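Local coordinates for cyclodipeptide synthase, BtCDPS (Bacillus thermoamylovorans, PDB 6ZTU), which probably joins two aminoacyl groups, supplied by charged tRNAs in this family, into a cyclic dipeptide, at residues 47-52 and 95-100; 111-116 and 174-179; 123-128 and 180-185. All blocks are in the same frame, centred on the assembly; numbering follows the deposited sequence.

Interaction 1 of 3, residues 47-52 and 95-100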
loop_
_atom_site.group_PDB
_atom_site.type_symbol
_atom_site.label_atom_id
_atom_site.label_comp_id
_atom_site.label_asym_id
_atom_site.label_seq_id
_atom_site.Cartn_x
_atom_site.Cartn_y
_atom_site.Cartn_z
ATOM N N GLN A 47 -1.766 5.629 15.790
ATOM C CA GLN A 47 -0.664 6.571 15.643
ATOM C C GLN A 47 -0.616 7.134 14.230
ATOM O O GLN A 47 -0.448 8.341 14.041
ATOM C CB GLN A 47 0.654 5.886 15.991
ATOM C CG GLN A 47 0.839 5.600 17.466
ATOM C CD GLN A 47 2.294 5.346 17.791
ATOM O OE1 GLN A 47 2.948 4.545 17.132
ATOM N NE2 GLN A 47 2.812 6.037 18.800
ATOM N N LEU A 48 -0.770 6.267 13.221
ATOM C CA LEU A 48 -0.752 6.728 11.833
ATOM C C LEU A 48 -1.826 7.779 11.594
ATOM O O LEU A 48 -1.569 8.828 10.991
ATOM C CB LEU A 48 -0.959 5.556 10.875
ATOM C CG LEU A 48 0.125 4.491 10.731
ATOM C CD1 LEU A 48 -0.400 3.378 9.842
ATOM C CD2 LEU A 48 1.383 5.113 10.134
ATOM N N ILE A 49 -3.035 7.512 12.074
ATOM C CA ILE A 49 -4.166 8.381 11.786
ATOM C C ILE A 49 -4.118 9.638 12.645
ATOM O O ILE A 49 -4.437 10.730 12.173
ATOM C CB ILE A 49 -5.476 7.591 11.961
ATOM C CG1 ILE A 49 -5.607 6.550 10.839
ATOM C CG2 ILE A 49 -6.677 8.518 11.955
ATOM C CD1 ILE A 49 -6.665 5.501 11.087
ATOM N N ASP A 50 -3.696 9.517 13.907
ATOM C CA ASP A 50 -3.533 10.706 14.746
ATOM C C ASP A 50 -2.526 11.674 14.141
ATOM O O ASP A 50 -2.793 12.875 14.027
ATOM C CB ASP A 50 -3.093 10.310 16.155
ATOM C CG ASP A 50 -4.182 9.603 16.929
ATOM O OD1 ASP A 50 -5.363 9.744 16.555
ATOM O OD2 ASP A 50 -3.852 8.911 17.916
ATOM N N TRP A 51 -1.353 11.166 13.757
ATOM C CA TRP A 51 -0.349 12.003 13.111
ATOM C C TRP A 51 -0.863 12.567 11.794
ATOM O O TRP A 51 -0.660 13.748 11.500
ATOM C CB TRP A 51 0.939 11.196 12.895
ATOM C CG TRP A 51 2.019 11.921 12.139
ATOM C CD1 TRP A 51 2.925 12.813 12.648
ATOM C CD2 TRP A 51 2.313 11.799 10.747
ATOM N NE1 TRP A 51 3.756 13.258 11.648
ATOM C CE2 TRP A 51 3.405 12.649 10.471
ATOM C CE3 TRP A 51 1.760 11.046 9.701
ATOM C CZ2 TRP A 51 3.954 12.773 9.191
ATOM C CZ3 TRP A 51 2.304 11.169 8.431
ATOM C CH2 TRP A 51 3.391 12.026 8.184
ATOM N N SER A 52 -1.517 11.733 10.976
ATOM C CA SER A 52 -2.006 12.212 9.687
ATOM C C SER A 52 -3.045 13.303 9.872
ATOM O O SER A 52 -3.059 14.289 9.128
ATOM C CB SER A 52 -2.610 11.060 8.888
ATOM O OG SER A 52 -1.599 10.172 8.450
ATOM N N ARG A 95 -12.183 -1.565 11.529
ATOM C CA ARG A 95 -12.620 -1.167 12.868
ATOM C C ARG A 95 -11.641 -0.186 13.500
ATOM O O ARG A 95 -12.028 0.909 13.929
ATOM C CB ARG A 95 -12.782 -2.399 13.761
ATOM C CG ARG A 95 -13.240 -2.076 15.190
ATOM C CD ARG A 95 -13.207 -3.311 16.088
ATOM N NE ARG A 95 -13.338 -4.543 15.310
ATOM C CZ ARG A 95 -12.483 -5.563 15.364
ATOM N NH1 ARG A 95 -11.431 -5.509 16.176
ATOM N NH2 ARG A 95 -12.681 -6.637 14.607
ATOM N N PHE A 96 -10.359 -0.562 13.560
ATOM C CA PHE A 96 -9.368 0.296 14.203
ATOM C C PHE A 96 -9.212 1.612 13.460
ATOM O O PHE A 96 -9.022 2.663 14.081
ATOM C CB PHE A 96 -8.018 -0.418 14.287
ATOM C CG PHE A 96 -8.028 -1.643 15.153
ATOM C CD1 PHE A 96 -8.943 -1.771 16.190
ATOM C CD2 PHE A 96 -7.117 -2.667 14.939
ATOM C CE1 PHE A 96 -8.953 -2.903 16.986
ATOM C CE2 PHE A 96 -7.118 -3.796 15.741
ATOM C CZ PHE A 96 -8.044 -3.914 16.762
ATOM N N SER A 97 -9.248 1.572 12.128
ATOM C CA SER A 97 -9.141 2.811 11.367
ATOM C C SER A 97 -10.348 3.710 11.608
ATOM O O SER A 97 -10.198 4.921 11.789
ATOM C CB SER A 97 -8.989 2.501 9.876
ATOM O OG SER A 97 -7.820 1.726 9.655
ATOM N N GLU A 98 -11.552 3.135 11.595
ATOM C CA GLU A 98 -12.749 3.934 11.839
ATOM C C GLU A 98 -12.692 4.602 13.209
ATOM O O GLU A 98 -12.993 5.795 13.333
ATOM C CB GLU A 98 -13.990 3.053 11.708
ATOM C CG GLU A 98 -15.300 3.816 11.704
ATOM C CD GLU A 98 -15.848 4.036 13.098
ATOM O OE1 GLU A 98 -15.501 3.248 14.009
ATOM O OE2 GLU A 98 -16.622 5.003 13.284
ATOM N N GLU A 99 -12.287 3.850 14.244
ATOM C CA GLU A 99 -12.113 4.406 15.588
ATOM C C GLU A 99 -11.284 5.681 15.568
ATOM O O GLU A 99 -11.709 6.728 16.064
ATOM C CB GLU A 99 -11.421 3.395 16.501
ATOM C CG GLU A 99 -12.253 2.255 16.997
ATOM C CD GLU A 99 -11.418 1.283 17.810
ATOM O OE1 GLU A 99 -10.221 1.588 18.051
ATOM O OE2 GLU A 99 -11.951 0.217 18.196
ATOM N N ALA A 100 -10.074 5.593 15.008
ATOM C CA ALA A 100 -9.134 6.703 15.084
ATOM C C ALA A 100 -9.588 7.875 14.228
ATOM O O ALA A 100 -9.413 9.040 14.610
ATOM C CB ALA A 100 -7.741 6.224 14.668
#
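I49 holds CG1 beside its backbone N and CG2 anti to it (chi1 -70°), and the chain then runs on extended through chi2, so its two branches reach two successive turns of the helix opposite. I49 CD1 arrives at the S97 backbone, 3.6 Å from S97 O, and lies 4.0 Å from S97 CB. CG2 faces the methyl of A100, with I49 CG2 and A100 CB 3.7 Å apart. The small A100 side chain lets the backbones come close: the CA atoms of I49 and A100 are separated by 6.2 Å. No hydrogen bond joins the two segments, and the three touching residues are buried; the S97 hydroxyl is used within its own helix, on H93 O. In topology, helix 42-55 links the parallel neighbours 28-32 and 58-63 in a beta-alpha-beta crossover, while helix 79-103 lies on the connection from 58-63 to the next parallel strand, 110-112. I49 also rests on L31, which ties the contact to strand 28-32. Just beside the apolar patch, the D50 carboxylate forms a salt bridge with K103 and accepts from N104 ND2, a donor that also reaches A100 O. On the sheet side of helix 42-55, S52 OG donates to L48 O at 2.9 Å, tilted 34° from the carbonyl plane; S52 N meets the same oxygen from the opposite face.

Interaction 2 of 3, residues 111-116 and 174-179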
loop_
_atom_site.group_PDB
_atom_site.type_symbol
_atom_site.label_atom_id
_atom_site.label_comp_id
_atom_site.label_asym_id
_atom_site.label_seq_id
_atom_site.Cartn_x
_atom_site.Cartn_y
_atom_site.Cartn_z
ATOM N N TYR A 111 -11.035 2.583 2.003
ATOM C CA TYR A 111 -11.331 1.776 0.825
ATOM C C TYR A 111 -10.363 0.601 0.765
ATOM O O TYR A 111 -9.279 0.648 1.351
ATOM C CB TYR A 111 -11.203 2.592 -0.470
ATOM C CG TYR A 111 -11.968 3.884 -0.411
ATOM C CD1 TYR A 111 -11.379 5.049 0.062
ATOM C CD2 TYR A 111 -13.298 3.928 -0.793
ATOM C CE1 TYR A 111 -12.100 6.227 0.143
ATOM C CE2 TYR A 111 -14.019 5.096 -0.718
ATOM C CZ TYR A 111 -13.420 6.239 -0.248
ATOM O OH TYR A 111 -14.156 7.402 -0.176
ATOM N N THR A 112 -10.767 -0.459 0.065
ATOM C CA THR A 112 -9.819 -1.483 -0.365
ATOM C C THR A 112 -9.398 -1.203 -1.803
ATOM O O THR A 112 -10.081 -0.488 -2.550
ATOM C CB THR A 112 -10.389 -2.909 -0.278
ATOM O OG1 THR A 112 -11.152 -3.207 -1.458
ATOM C CG2 THR A 112 -11.253 -3.098 0.954
ATOM N N PHE A 113 -8.267 -1.792 -2.205
ATOM C CA PHE A 113 -7.886 -1.533 -3.589
ATOM C C PHE A 113 -8.762 -2.270 -4.601
ATOM O O PHE A 113 -8.531 -2.121 -5.802
ATOM C CB PHE A 113 -6.379 -1.810 -3.833
ATOM C CG PHE A 113 -5.894 -3.228 -3.556
ATOM C CD1 PHE A 113 -6.366 -4.312 -4.289
ATOM C CD2 PHE A 113 -4.883 -3.447 -2.636
ATOM C CE1 PHE A 113 -5.880 -5.603 -4.056
ATOM C CE2 PHE A 113 -4.380 -4.734 -2.401
ATOM C CZ PHE A 113 -4.883 -5.807 -3.117
ATOM N N SER A 114 -9.774 -3.022 -4.162
ATOM C CA SER A 114 -10.763 -3.613 -5.056
ATOM C C SER A 114 -12.009 -2.751 -5.238
ATOM O O SER A 114 -12.932 -3.171 -5.944
ATOM C CB SER A 114 -11.190 -4.988 -4.541
ATOM O OG SER A 114 -10.097 -5.892 -4.554
ATOM N N ASP A 115 -12.056 -1.563 -4.645
ATOM C CA ASP A 115 -13.268 -0.746 -4.643
ATOM C C ASP A 115 -13.366 0.185 -5.847
ATOM O O ASP A 115 -14.216 1.095 -5.846
ATOM C CB ASP A 115 -13.340 0.089 -3.359
ATOM C CG ASP A 115 -13.617 -0.745 -2.124
ATOM O OD1 ASP A 115 -14.017 -1.915 -2.267
ATOM O OD2 ASP A 115 -13.439 -0.230 -1.009
ATOM N N PHE A 116 -12.530 -0.020 -6.874
ATOM C CA PHE A 116 -12.351 0.951 -7.952
ATOM C C PHE A 116 -12.453 0.302 -9.333
ATOM O O PHE A 116 -11.961 0.842 -10.317
ATOM C CB PHE A 116 -11.024 1.698 -7.766
ATOM C CG PHE A 116 -11.001 2.512 -6.509
ATOM C CD1 PHE A 116 -11.380 3.843 -6.525
ATOM C CD2 PHE A 116 -10.704 1.914 -5.285
ATOM C CE1 PHE A 116 -11.409 4.591 -5.352
ATOM C CE2 PHE A 116 -10.726 2.655 -4.110
ATOM C CZ PHE A 116 -11.087 3.985 -4.140
ATOM N N VAL A 174 1.829 -12.315 -7.199
ATOM C CA VAL A 174 2.052 -11.042 -7.888
ATOM C C VAL A 174 0.728 -10.433 -8.346
ATOM O O VAL A 174 0.668 -9.233 -8.648
ATOM C CB VAL A 174 3.057 -11.207 -9.051
ATOM C CG1 VAL A 174 2.377 -11.736 -10.303
ATOM C CG2 VAL A 174 3.787 -9.877 -9.346
ATOM N N LYS A 175 -0.352 -11.219 -8.381
ATOM C CA LYS A 175 -1.655 -10.628 -8.663
ATOM C C LYS A 175 -2.018 -9.580 -7.619
ATOM O O LYS A 175 -2.676 -8.580 -7.943
ATOM C CB LYS A 175 -2.716 -11.728 -8.744
ATOM C CG LYS A 175 -2.546 -12.589 -9.985
ATOM C CD LYS A 175 -3.425 -13.821 -9.945
ATOM C CE LYS A 175 -3.114 -14.719 -11.129
ATOM N NZ LYS A 175 -3.139 -13.928 -12.392
ATOM N N TYR A 176 -1.607 -9.798 -6.369
ATOM C CA TYR A 176 -1.762 -8.796 -5.319
ATOM C C TYR A 176 -0.975 -7.531 -5.646
ATOM O O TYR A 176 -1.490 -6.408 -5.542
ATOM C CB TYR A 176 -1.302 -9.398 -3.990
ATOM C CG TYR A 176 -1.333 -8.455 -2.814
ATOM C CD1 TYR A 176 -2.467 -8.327 -2.028
ATOM C CD2 TYR A 176 -0.216 -7.713 -2.472
ATOM C CE1 TYR A 176 -2.498 -7.458 -0.957
ATOM C CE2 TYR A 176 -0.241 -6.850 -1.407
ATOM C CZ TYR A 176 -1.385 -6.727 -0.652
ATOM O OH TYR A 176 -1.402 -5.871 0.419
ATOM N N VAL A 177 0.294 -7.702 -6.010
ATOM C CA VAL A 177 1.161 -6.569 -6.345
ATOM C C VAL A 177 0.550 -5.748 -7.471
ATOM O O VAL A 177 0.466 -4.512 -7.399
ATOM C CB VAL A 177 2.562 -7.081 -6.726
ATOM C CG1 VAL A 177 3.432 -5.941 -7.257
ATOM C CG2 VAL A 177 3.235 -7.725 -5.529
ATOM N N LEU A 178 0.125 -6.421 -8.543
ATOM C CA LEU A 178 -0.379 -5.689 -9.697
ATOM C C LEU A 178 -1.664 -4.943 -9.360
ATOM O O LEU A 178 -1.883 -3.836 -9.865
ATOM C CB LEU A 178 -0.592 -6.638 -10.879
ATOM C CG LEU A 178 0.672 -7.399 -11.314
ATOM C CD1 LEU A 178 0.389 -8.337 -12.490
ATOM C CD2 LEU A 178 1.821 -6.450 -11.653
ATOM N N ALA A 179 -2.515 -5.520 -8.497
ATOM C CA ALA A 179 -3.766 -4.871 -8.123
ATOM C C ALA A 179 -3.556 -3.655 -7.222
ATOM O O ALA A 179 -4.367 -2.719 -7.267
ATOM C CB ALA A 179 -4.690 -5.875 -7.419
#
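F113 meets Y176 edge to face: the phenyl rim is turned to the tyrosine ring in an offset T-shaped pair, with centroids 5.3 Å apart and planes at 72°. The nearest carbons, F113 CE2 and Y176 CE1, are 3.6 Å apart. Along the other side of the phenyl, F113 CE1 lies 3.6 Å from A179 CB, and the A179 carbonyl carbon sits over one face near the rim. The ring thus bears on two successive turns of helix 167-191. F113 reaches there with CG lodged between its backbone N and carbonyl carbon (chi1 60°), just past the end of strand 110-112, the edge strand of the Rossmann-like sheet, where its backbone still bonds to L63. A type I turn from T112 to D115 carries it, closed by D115 N to T112 O at 3.1 Å. T112 OG1 accepts from S114 N at 3.0 Å, making an ST turn, and D115 OD2 takes T112 N from above the carboxylate plane. Further out, S114 OG bonds to D66 N, Y122 OH to A179 O, and Y176 itself belongs to the pocket that holds hexanediol.

Interaction 3 of 3, residues 123-128 and 180-185. With 0RE ((2S)-hexane-1,2-diol), chain B.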
loop_
_atom_site.group_PDB
_atom_site.type_symbol
_atom_site.label_atom_id
_atom_site.label_comp_id
_atom_site.label_asym_id
_atom_site.label_seq_id
_atom_site.Cartn_x
_atom_site.Cartn_y
_atom_site.Cartn_z
ATOM N N ASN A 123 -8.552 1.604 -13.603
ATOM C CA ASN A 123 -8.534 0.538 -14.597
ATOM C C ASN A 123 -7.467 0.784 -15.648
ATOM O O ASN A 123 -6.782 -0.151 -16.070
ATOM C CB ASN A 123 -9.909 0.404 -15.253
ATOM C CG ASN A 123 -10.877 -0.388 -14.397
ATOM O OD1 ASN A 123 -10.470 -1.287 -13.657
ATOM N ND2 ASN A 123 -12.161 -0.062 -14.488
ATOM N N GLU A 124 -7.308 2.033 -16.085
ATOM C CA GLU A 124 -6.332 2.297 -17.136
ATOM C C GLU A 124 -4.907 2.155 -16.618
ATOM O O GLU A 124 -4.043 1.615 -17.315
ATOM C CB GLU A 124 -6.590 3.669 -17.736
ATOM C CG GLU A 124 -7.910 3.640 -18.502
ATOM C CD GLU A 124 -8.119 4.829 -19.409
ATOM O OE1 GLU A 124 -7.710 5.947 -19.039
ATOM O OE2 GLU A 124 -8.704 4.630 -20.494
ATOM N N VAL A 125 -4.647 2.600 -15.391
ATOM C CA VAL A 125 -3.319 2.364 -14.816
ATOM C C VAL A 125 -3.076 0.871 -14.622
ATOM O O VAL A 125 -1.989 0.355 -14.922
ATOM C CB VAL A 125 -3.170 3.145 -13.502
ATOM C CG1 VAL A 125 -1.846 2.790 -12.819
ATOM C CG2 VAL A 125 -3.242 4.635 -13.786
ATOM N N TYR A 126 -4.079 0.150 -14.109
ATOM C CA TYR A 126 -3.974 -1.299 -13.947
ATOM C C TYR A 126 -3.661 -1.982 -15.273
ATOM O O TYR A 126 -2.799 -2.871 -15.337
ATOM C CB TYR A 126 -5.288 -1.835 -13.362
ATOM C CG TYR A 126 -5.309 -3.287 -12.926
ATOM C CD1 TYR A 126 -4.272 -3.838 -12.198
ATOM C CD2 TYR A 126 -6.413 -4.077 -13.188
ATOM C CE1 TYR A 126 -4.301 -5.151 -11.786
ATOM C CE2 TYR A 126 -6.461 -5.391 -12.775
ATOM C CZ TYR A 126 -5.401 -5.926 -12.078
ATOM O OH TYR A 126 -5.455 -7.242 -11.661
ATOM N N GLN A 127 -4.355 -1.579 -16.348
ATOM C CA GLN A 127 -4.069 -2.131 -17.672
ATOM C C GLN A 127 -2.632 -1.847 -18.092
ATOM O O GLN A 127 -1.985 -2.698 -18.714
ATOM C CB GLN A 127 -5.025 -1.560 -18.718
ATOM C CG GLN A 127 -6.496 -1.960 -18.552
ATOM C CD GLN A 127 -7.424 -0.984 -19.289
ATOM O OE1 GLN A 127 -7.047 -0.418 -20.318
ATOM N NE2 GLN A 127 -8.631 -0.781 -18.763
ATOM N N ASN A 128 -2.135 -0.636 -17.812
ATOM C CA ASN A 128 -0.732 -0.333 -18.111
ATOM C C ASN A 128 0.207 -1.236 -17.326
ATOM O O ASN A 128 1.203 -1.733 -17.864
ATOM C CB ASN A 128 -0.401 1.123 -17.785
ATOM C CG ASN A 128 -0.979 2.093 -18.783
ATOM O OD1 ASN A 128 -1.154 1.768 -19.951
ATOM N ND2 ASN A 128 -1.275 3.305 -18.325
ATOM N N GLU A 180 -2.511 -3.652 -6.381
ATOM C CA GLU A 180 -2.269 -2.510 -5.495
ATOM C C GLU A 180 -1.459 -1.418 -6.181
ATOM O O GLU A 180 -1.546 -0.248 -5.790
ATOM C CB GLU A 180 -1.539 -2.948 -4.218
ATOM C CG GLU A 180 -0.111 -3.465 -4.472
ATOM C CD GLU A 180 0.701 -3.740 -3.202
ATOM O OE1 GLU A 180 0.299 -3.309 -2.100
ATOM O OE2 GLU A 180 1.760 -4.413 -3.319
ATOM N N LEU A 181 -0.658 -1.776 -7.182
ATOM C CA LEU A 181 0.244 -0.799 -7.790
ATOM C C LEU A 181 -0.428 0.462 -8.325
ATOM O O LEU A 181 0.196 1.530 -8.223
ATOM C CB LEU A 181 1.060 -1.464 -8.909
ATOM C CG LEU A 181 2.374 -2.088 -8.453
ATOM C CD1 LEU A 181 3.052 -2.758 -9.638
ATOM C CD2 LEU A 181 3.316 -1.031 -7.842
ATOM N N PRO A 182 -1.638 0.445 -8.910
ATOM C CA PRO A 182 -2.181 1.723 -9.395
ATOM C C PRO A 182 -2.255 2.796 -8.322
ATOM O O PRO A 182 -2.184 3.984 -8.662
ATOM C CB PRO A 182 -3.578 1.345 -9.916
ATOM C CG PRO A 182 -3.435 -0.091 -10.323
ATOM C CD PRO A 182 -2.533 -0.682 -9.256
ATOM N N PHE A 183 -2.387 2.424 -7.042
ATOM C CA PHE A 183 -2.424 3.442 -5.992
ATOM C C PHE A 183 -1.041 4.006 -5.687
ATOM O O PHE A 183 -0.940 5.178 -5.316
ATOM C CB PHE A 183 -3.069 2.887 -4.721
ATOM C CG PHE A 183 -4.548 2.746 -4.854
ATOM C CD1 PHE A 183 -5.366 3.845 -4.636
ATOM C CD2 PHE A 183 -5.113 1.558 -5.285
ATOM C CE1 PHE A 183 -6.732 3.744 -4.807
ATOM C CE2 PHE A 183 -6.479 1.461 -5.445
ATOM C CZ PHE A 183 -7.274 2.556 -5.214
ATOM N N PHE A 184 0.020 3.203 -5.848
ATOM C CA PHE A 184 1.383 3.727 -5.771
ATOM C C PHE A 184 1.650 4.726 -6.888
ATOM O O PHE A 184 2.412 5.683 -6.711
ATOM C CB PHE A 184 2.419 2.601 -5.908
ATOM C CG PHE A 184 2.485 1.625 -4.755
ATOM C CD1 PHE A 184 1.429 0.772 -4.464
ATOM C CD2 PHE A 184 3.663 1.504 -4.013
ATOM C CE1 PHE A 184 1.534 -0.154 -3.429
ATOM C CE2 PHE A 184 3.775 0.572 -2.977
ATOM C CZ PHE A 184 2.705 -0.259 -2.690
ATOM N N LEU A 185 1.102 4.467 -8.079
ATOM C CA LEU A 185 1.418 5.245 -9.267
ATOM C C LEU A 185 0.536 6.475 -9.410
ATOM O O LEU A 185 1.005 7.524 -9.876
ATOM C CB LEU A 185 1.262 4.383 -10.524
ATOM C CG LEU A 185 2.176 3.162 -10.609
ATOM C CD1 LEU A 185 1.748 2.268 -11.759
ATOM C CD2 LEU A 185 3.617 3.636 -10.772
HETATM O O01 0RE B . 1.916 -2.441 0.081
HETATM C C02 0RE B . 1.897 -1.844 1.339
HETATM C C03 0RE B . 1.018 -0.599 1.274
HETATM O O04 0RE B . 1.740 0.454 0.693
HETATM C C05 0RE B . -0.223 -0.920 0.451
HETATM C C06 0RE B . -1.010 -2.048 1.116
HETATM C C07 0RE B . -2.158 -2.439 0.192
HETATM C C08 0RE B . -3.439 -2.035 0.900
#
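V125 lays its CG1 methyl against the proline ring of P182, at 3.6 Å from P182 CA and 3.7 Å from P182 CB. CG1 stands anti to the V125 backbone N (chi1 174°), and this same methyl also touches L185 CD1, at 3.8 Å, one turn further along. Next to it Y126 offers its backbone and CB: P182 CG approaches Y126 N and lies 4.0 Å from Y126 CB. No hydrogen bond crosses between the two helices, whose local axes come within 8.7 Å and make an angle of 107°; the side-chain contacts are apolar. P182 has no N-H to give, and helix 167-191 kinks here: the regular i to i-4 bonds are missing at N of 182 and 183, and F183 N bonds instead to E180 O, three residues back, at 3.1 Å. On the helix side turned from V125 lies the ligand pocket, which in cyclodipeptide synthases, members of the HUP clan with a Rossmann-like core, probably receives an aminoacyl group. Here it holds (2S)-hexane-1,2-diol, whose O01 donates to E180 OE1 at 2.9 Å. E180 gets there by an extended chain beyond CG (chi2 173°). O01 of the diol lies at the edge of the F184 ring, in its plane, and F184 CZ is 3.6 Å from diol O04. An alanine at E180 has no carboxylate to accept from diol O01, and the ligand's polar end would probably be freer to turn. Y176 and Y200 also line this pocket, and F184 meets the ring of W204.

In the fold
Interactions 2 and 3 sit together, with centres 9 Å apart, on consecutive turns of helix 167-191: residues 174-179 pack on the turn after strand 110-112, and residues 180-185 on helix 120-135. Their segments alternate along the chain, and they touch directly, as where F116 and F183 meet. Interaction 1 closes earlier in sequence and lies apart, its centre 21 Å from that of interaction 2 and 26 Å from that of interaction 3, across the chain's centre from the latter. Helix 79-103 leads on to strand 110-112. Y176, E180 and F184 lie on helix 167-191, which interactions 2 and 3 pack against neighbouring elements; interaction 1 joins helices 42-55 and 79-103 and contains no pocket residue, the S97 side chain being about 10 Å from the diol.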